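DNA repair protein RecN (PDB 4ABX) may take part in the recombinational repair of damaged DNA, as an ATP-binding, SMC-like protein whose coiled-coil domain is the part described here. Local coordinates at residues 143-146 with 147-150; 70-73 with 74-78; 104-107 with 108-112. All coordinates share one frame; numbering follows the deposited sequence.

Contact 1: 143-146 with 147-150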
# COMPACT_ATOMS: atom_id res chain seq x y z
N PRO A 143 38.22 -34.68 14.89
CA PRO A 143 37.52 -33.54 14.26
C PRO A 143 37.23 -33.65 12.76
O PRO A 143 36.19 -33.18 12.32
CB PRO A 143 38.48 -32.36 14.50
CG PRO A 143 39.57 -32.86 15.41
CD PRO A 143 39.61 -34.34 15.25
N THR A 144 38.14 -34.23 11.99
CA THR A 144 37.97 -34.29 10.53
C THR A 144 37.52 -35.68 10.10
O THR A 144 37.61 -36.63 10.88
CB THR A 144 39.27 -33.93 9.80
OG1 THR A 144 40.24 -34.96 10.04
CG2 THR A 144 39.82 -32.59 10.28
N LEU A 145 37.06 -35.80 8.85
CA LEU A 145 36.66 -37.10 8.32
C LEU A 145 37.85 -38.06 8.29
O LEU A 145 37.68 -39.26 8.47
CB LEU A 145 36.05 -36.98 6.93
CG LEU A 145 34.70 -36.25 6.86
CD1 LEU A 145 34.17 -36.23 5.43
CD2 LEU A 145 33.69 -36.89 7.82
N GLU A 146 39.04 -37.52 8.07
CA GLU A 146 40.26 -38.32 8.16
C GLU A 146 40.35 -38.96 9.54
O GLU A 146 40.61 -40.16 9.65
CB GLU A 146 41.51 -37.47 7.89
CG GLU A 146 41.74 -37.08 6.43
CD GLU A 146 41.07 -35.77 6.03
OE1 GLU A 146 40.09 -35.34 6.70
OE2 GLU A 146 41.52 -35.15 5.04
N ASP A 147 40.16 -38.16 10.59
CA ASP A 147 40.19 -38.67 11.96
C ASP A 147 39.14 -39.75 12.17
O ASP A 147 39.39 -40.76 12.83
CB ASP A 147 39.99 -37.55 12.98
CG ASP A 147 41.16 -36.57 13.01
OD1 ASP A 147 42.30 -37.00 13.27
OD2 ASP A 147 40.92 -35.36 12.78
N VAL A 148 37.95 -39.53 11.61
CA VAL A 148 36.85 -40.47 11.75
C VAL A 148 37.20 -41.82 11.13
O VAL A 148 36.92 -42.88 11.70
CB VAL A 148 35.56 -39.95 11.09
CG1 VAL A 148 34.42 -40.95 11.27
CG2 VAL A 148 35.17 -38.59 11.66
N VAL A 149 37.78 -41.78 9.94
CA VAL A 149 38.16 -43.01 9.24
C VAL A 149 39.23 -43.74 10.03
O VAL A 149 39.16 -44.96 10.22
CB VAL A 149 38.64 -42.71 7.80
CG1 VAL A 149 39.33 -43.94 7.20
CG2 VAL A 149 37.47 -42.25 6.93
N GLU A 150 40.22 -42.99 10.50
CA GLU A 150 41.28 -43.56 11.34
C GLU A 150 40.70 -44.19 12.61
O GLU A 150 41.08 -45.31 12.98
CB GLU A 150 42.31 -42.48 11.70
CG GLU A 150 43.37 -42.92 12.70
CD GLU A 150 44.33 -43.95 12.13
OE1 GLU A 150 44.33 -44.16 10.90
OE2 GLU A 150 45.09 -44.55 12.92
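Thr-144 and Asp-147 reach across to each other as a capping box at the start of helix 145-169, each side chain serving the backbone N-H of the other. From the N-cap position Thr-144 OG1 accepts from Asp-147 N at 3.2 Å along a nearly straight line (163°). In return Asp-147 OD2 receives Thr-144 N at 3.1 Å through its anti lone pair. The two side chains also meet directly: the Thr-144 hydroxyl donates to Asp-147 OD2 over 2.9 Å, coming from above the carboxylate plane, so this one oxygen is gripped by two donors from different directions. The torsions explain the fit. Thr-144 OG1 stands between its own backbone N and carbonyl carbon (chi1 67°), held over its own backbone where Asp-147 N and OD2 can both reach it, while Asp-147 CG leans back beside its own N. Threonine suits the place because its hydroxyl can accept and donate at once; aspartate suits the other because its short carboxylate just spans the three residues back to Thr-144 N. With an alanine at Asp-147 the carboxylate is gone, and Thr-144 N would probably lose its side-chain mate while the threonine hydroxyl turned more freely. Behind the box, Val-148 N bonds to Thr-144 O, the first rung of the regular helical pattern. Leu-145 and Val-148 form the buried side of this turn, packing on Leu-134 and Leu-137 of helix 121-141. Pro-143, whose preceding peptide bond is cis, brings its CD to 3.0 Å from Asp-147 OD2.

Contact 2: 70-73 with 74-78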
# COMPACT_ATOMS: atom_id res chain seq x y z
N GLY A 70 -2.68 -2.32 -5.37
CA GLY A 70 -4.04 -2.05 -4.91
C GLY A 70 -4.18 -0.70 -4.25
O GLY A 70 -5.14 0.03 -4.50
N LEU A 71 -3.21 -0.33 -3.42
CA LEU A 71 -3.26 0.97 -2.75
C LEU A 71 -3.04 2.12 -3.72
O LEU A 71 -3.70 3.16 -3.62
CB LEU A 71 -2.27 1.04 -1.59
CG LEU A 71 -2.60 0.06 -0.47
CD1 LEU A 71 -1.60 0.19 0.67
CD2 LEU A 71 -4.02 0.31 0.03
N ILE A 72 -2.12 1.95 -4.65
CA ILE A 72 -1.88 2.96 -5.67
C ILE A 72 -3.17 3.19 -6.47
O ILE A 72 -3.53 4.33 -6.77
CB ILE A 72 -0.72 2.57 -6.60
CG1 ILE A 72 0.59 2.45 -5.80
CG2 ILE A 72 -0.56 3.58 -7.74
CD1 ILE A 72 1.81 2.09 -6.65
N GLY A 73 -3.85 2.10 -6.80
CA GLY A 73 -5.10 2.16 -7.53
C GLY A 73 -6.18 2.93 -6.79
O GLY A 73 -6.92 3.71 -7.39
N GLU A 74 -6.28 2.72 -5.48
CA GLU A 74 -7.24 3.45 -4.66
C GLU A 74 -6.92 4.94 -4.70
O GLU A 74 -7.81 5.77 -4.83
CB GLU A 74 -7.24 2.95 -3.22
CG GLU A 74 -7.81 1.55 -3.05
CD GLU A 74 -7.85 1.12 -1.59
OE1 GLU A 74 -8.09 1.97 -0.71
OE2 GLU A 74 -7.62 -0.08 -1.33
N ALA A 75 -5.63 5.26 -4.59
CA ALA A 75 -5.16 6.64 -4.62
C ALA A 75 -5.45 7.30 -5.96
O ALA A 75 -5.77 8.49 -6.02
CB ALA A 75 -3.65 6.69 -4.32
N VAL A 76 -5.31 6.54 -7.04
CA VAL A 76 -5.64 7.06 -8.36
C VAL A 76 -7.12 7.43 -8.42
O VAL A 76 -7.48 8.49 -8.91
CB VAL A 76 -5.30 6.06 -9.49
CG1 VAL A 76 -5.96 6.49 -10.79
CG2 VAL A 76 -3.78 5.94 -9.65
N ARG A 77 -7.97 6.55 -7.91
CA ARG A 77 -9.40 6.82 -7.89
C ARG A 77 -9.76 8.00 -6.98
O ARG A 77 -10.64 8.80 -7.31
CB ARG A 77 -10.19 5.56 -7.51
CG ARG A 77 -10.13 4.48 -8.58
CD ARG A 77 -11.08 3.32 -8.29
NE ARG A 77 -10.64 2.54 -7.13
CZ ARG A 77 -9.81 1.51 -7.19
NH1 ARG A 77 -9.31 1.12 -8.36
NH2 ARG A 77 -9.47 0.86 -6.08
N ALA A 78 -9.07 8.12 -5.86
CA ALA A 78 -9.27 9.24 -4.94
C ALA A 78 -9.00 10.58 -5.63
O ALA A 78 -9.59 11.60 -5.27
CB ALA A 78 -8.39 9.08 -3.71
O HOH W 1 -7.03 -0.63 -6.01
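Glu-74, Ala-75, Val-76 and Arg-77 donate their backbone N-H groups to the carbonyls of Gly-70, Leu-71, Ile-72 and Gly-73 in turn, the unbroken i to i+4 pattern of an alpha helix. On one side of this turn the long chain of Arg-77 folds back over the backbone. Its bend at chi3 (-69°) lays the guanidinium flat above the peptide of Gly-73, whose O lies 3.6 Å from the plane and over its centre. Because the oxygen lies over the face, the guanidinium N-H groups do not point at it; any attraction is probably electrostatic. The same carbonyl accepts from Arg-77 N at 3.1 Å. Gly-73 adds no side chain beside the guanidinium. A water continues the link: Arg-77 NH2 donates to it over 2.9 Å, and it lies near Gly-70 O as well, though that approach is unusually short and its detail doubtful. Glu-74 runs extended beyond CG beside Leu-71, the two pointing the same way; its CG rests 3.4 Å from Gly-70 O, while the carboxylate end comes beside the leucine methyl, with OE2 3.9 Å from Leu-71 CD2. Round the helix, Ile-72 CG2 and Val-76 CG2 approach to 4.4 Å, and these branched chains, with the small Ala-75, form an apolar strip. The strip faces helix 87-115, where Leu-96 meets Ile-72, Ala-75 and Val-76. Leu-71 packs on Leu-71 of the second subunit, and Ala-75 also meets Leu-61 of that subunit, so helix 68-83 packs on helix 87-115 and on the second subunit through adjoining faces.

Contact 3: 104-107 with 108-112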
# COMPACT_ATOMS: atom_id res chain seq x y z
N GLN A 104 3.38 -2.88 -11.42
CA GLN A 104 2.76 -4.10 -11.95
C GLN A 104 3.73 -4.83 -12.87
O GLN A 104 3.84 -6.06 -12.82
CB GLN A 104 1.46 -3.76 -12.67
CG GLN A 104 0.40 -3.16 -11.76
CD GLN A 104 -0.85 -2.71 -12.50
OE1 GLN A 104 -0.77 -2.13 -13.58
NE2 GLN A 104 -2.01 -2.97 -11.91
N ALA A 105 4.43 -4.07 -13.70
CA ALA A 105 5.41 -4.64 -14.62
C ALA A 105 6.50 -5.35 -13.82
O ALA A 105 6.89 -6.47 -14.13
CB ALA A 105 6.00 -3.55 -15.51
N ILE A 106 6.98 -4.68 -12.77
CA ILE A 106 8.00 -5.26 -11.91
C ILE A 106 7.51 -6.54 -11.23
O ILE A 106 8.23 -7.53 -11.17
CB ILE A 106 8.49 -4.25 -10.86
CG1 ILE A 106 9.32 -3.15 -11.54
CG2 ILE A 106 9.31 -4.96 -9.79
CD1 ILE A 106 9.61 -1.97 -10.62
N ALA A 107 6.27 -6.51 -10.74
CA ALA A 107 5.68 -7.69 -10.13
C ALA A 107 5.59 -8.85 -11.13
O ALA A 107 5.74 -10.01 -10.77
CB ALA A 107 4.30 -7.37 -9.55
N GLY A 108 5.36 -8.52 -12.40
CA GLY A 108 5.33 -9.52 -13.46
C GLY A 108 6.67 -10.19 -13.71
O GLY A 108 6.75 -11.41 -13.86
N GLU A 109 7.73 -9.39 -13.75
CA GLU A 109 9.07 -9.93 -13.97
C GLU A 109 9.52 -10.78 -12.79
O GLU A 109 10.17 -11.82 -12.96
CB GLU A 109 10.08 -8.80 -14.21
CG GLU A 109 10.81 -8.91 -15.54
CD GLU A 109 10.12 -8.13 -16.63
OE1 GLU A 109 10.10 -6.89 -16.54
OE2 GLU A 109 9.59 -8.75 -17.58
N LEU A 110 9.17 -10.34 -11.59
CA LEU A 110 9.46 -11.10 -10.38
C LEU A 110 8.77 -12.46 -10.43
O LEU A 110 9.37 -13.48 -10.07
CB LEU A 110 9.02 -10.33 -9.14
CG LEU A 110 9.86 -9.09 -8.81
CD1 LEU A 110 9.25 -8.31 -7.65
CD2 LEU A 110 11.31 -9.48 -8.51
N ARG A 111 7.52 -12.48 -10.86
CA ARG A 111 6.78 -13.73 -10.97
C ARG A 111 7.49 -14.67 -11.94
O ARG A 111 7.53 -15.87 -11.72
CB ARG A 111 5.34 -13.47 -11.43
CG ARG A 111 4.38 -14.61 -11.14
CD ARG A 111 3.02 -14.36 -11.77
NE ARG A 111 2.51 -13.01 -11.49
CZ ARG A 111 1.84 -12.68 -10.39
NH1 ARG A 111 1.59 -13.60 -9.46
NH2 ARG A 111 1.41 -11.44 -10.22
N ASP A 112 8.05 -14.10 -13.01
CA ASP A 112 8.83 -14.87 -13.97
C ASP A 112 10.09 -15.45 -13.33
O ASP A 112 10.47 -16.59 -13.61
CB ASP A 112 9.21 -14.02 -15.18
CG ASP A 112 8.04 -13.79 -16.12
OD1 ASP A 112 7.02 -14.50 -16.00
OD2 ASP A 112 8.14 -12.89 -16.99
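Helix 87-115 is one of the long helices of the coiled-coil domain, and at Ile-106 and Leu-110 two large aliphatic side chains stand one turn apart on its buried side. They lie side by side and point the same way, Ile-106 CG2 reaching Leu-110 CD1 at 4.0 Å. The isoleucine sets its CG2 branch anti to the backbone N, beside its own carbonyl carbon and on the side of the next turn, which is where the leucine methyl meets it. Leu-110 carries CG beside its own N (chi1 -70°), and this brings CG to 3.3 Å from Ile-106 O, the carbonyl that accepts Leu-110 N. The hydrocarbon thus lies close against the peptide group to which its own backbone is bonded. The methyl of Ala-107 is buried against Ser-62 of helix 33-63, where a small residue allows close approach, while Gly-108 donates its N-H to Gln-104 O at 2.9 Å. Arg-111 N bonds to Ala-107 O one turn on, and Arg-111 CB sits 3.5 Å from the same oxygen. The arginine side chain touches Val-58, and its NH1 forms a salt bridge with Asp-63 of the same helix 33-63; a long chain can serve both tasks. Ile-106 and Leu-110 also pack on helix 33-63, through Leu-61 and Val-58, and Leu-110 touches Leu-92 of the second subunit. Apolar residues spaced one turn apart, with charged ones toward the margin, make the amphipathic pattern typical of helices packed in coiled coils and helical bundles.

Followed from the N terminus, the chain passes through helix 33-63 and reaches contact 2 in helix 68-83, then turns into helix 87-115 for contact 3, and only after helix 121-141 begins contact 1. Each joins successive segments, through residues three or four apart, within one helix or at its start, so none closes a long loop, and they follow in series without nesting or crossing. Contacts 2 and 3 lie on the same side of the chain's centre, their centres about 19 Å apart, and both touch the second subunit. Contact 1 lies on the opposite side, its centre about 64 Å from that of contact 2, where helix 145-169 starts against helix 121-141.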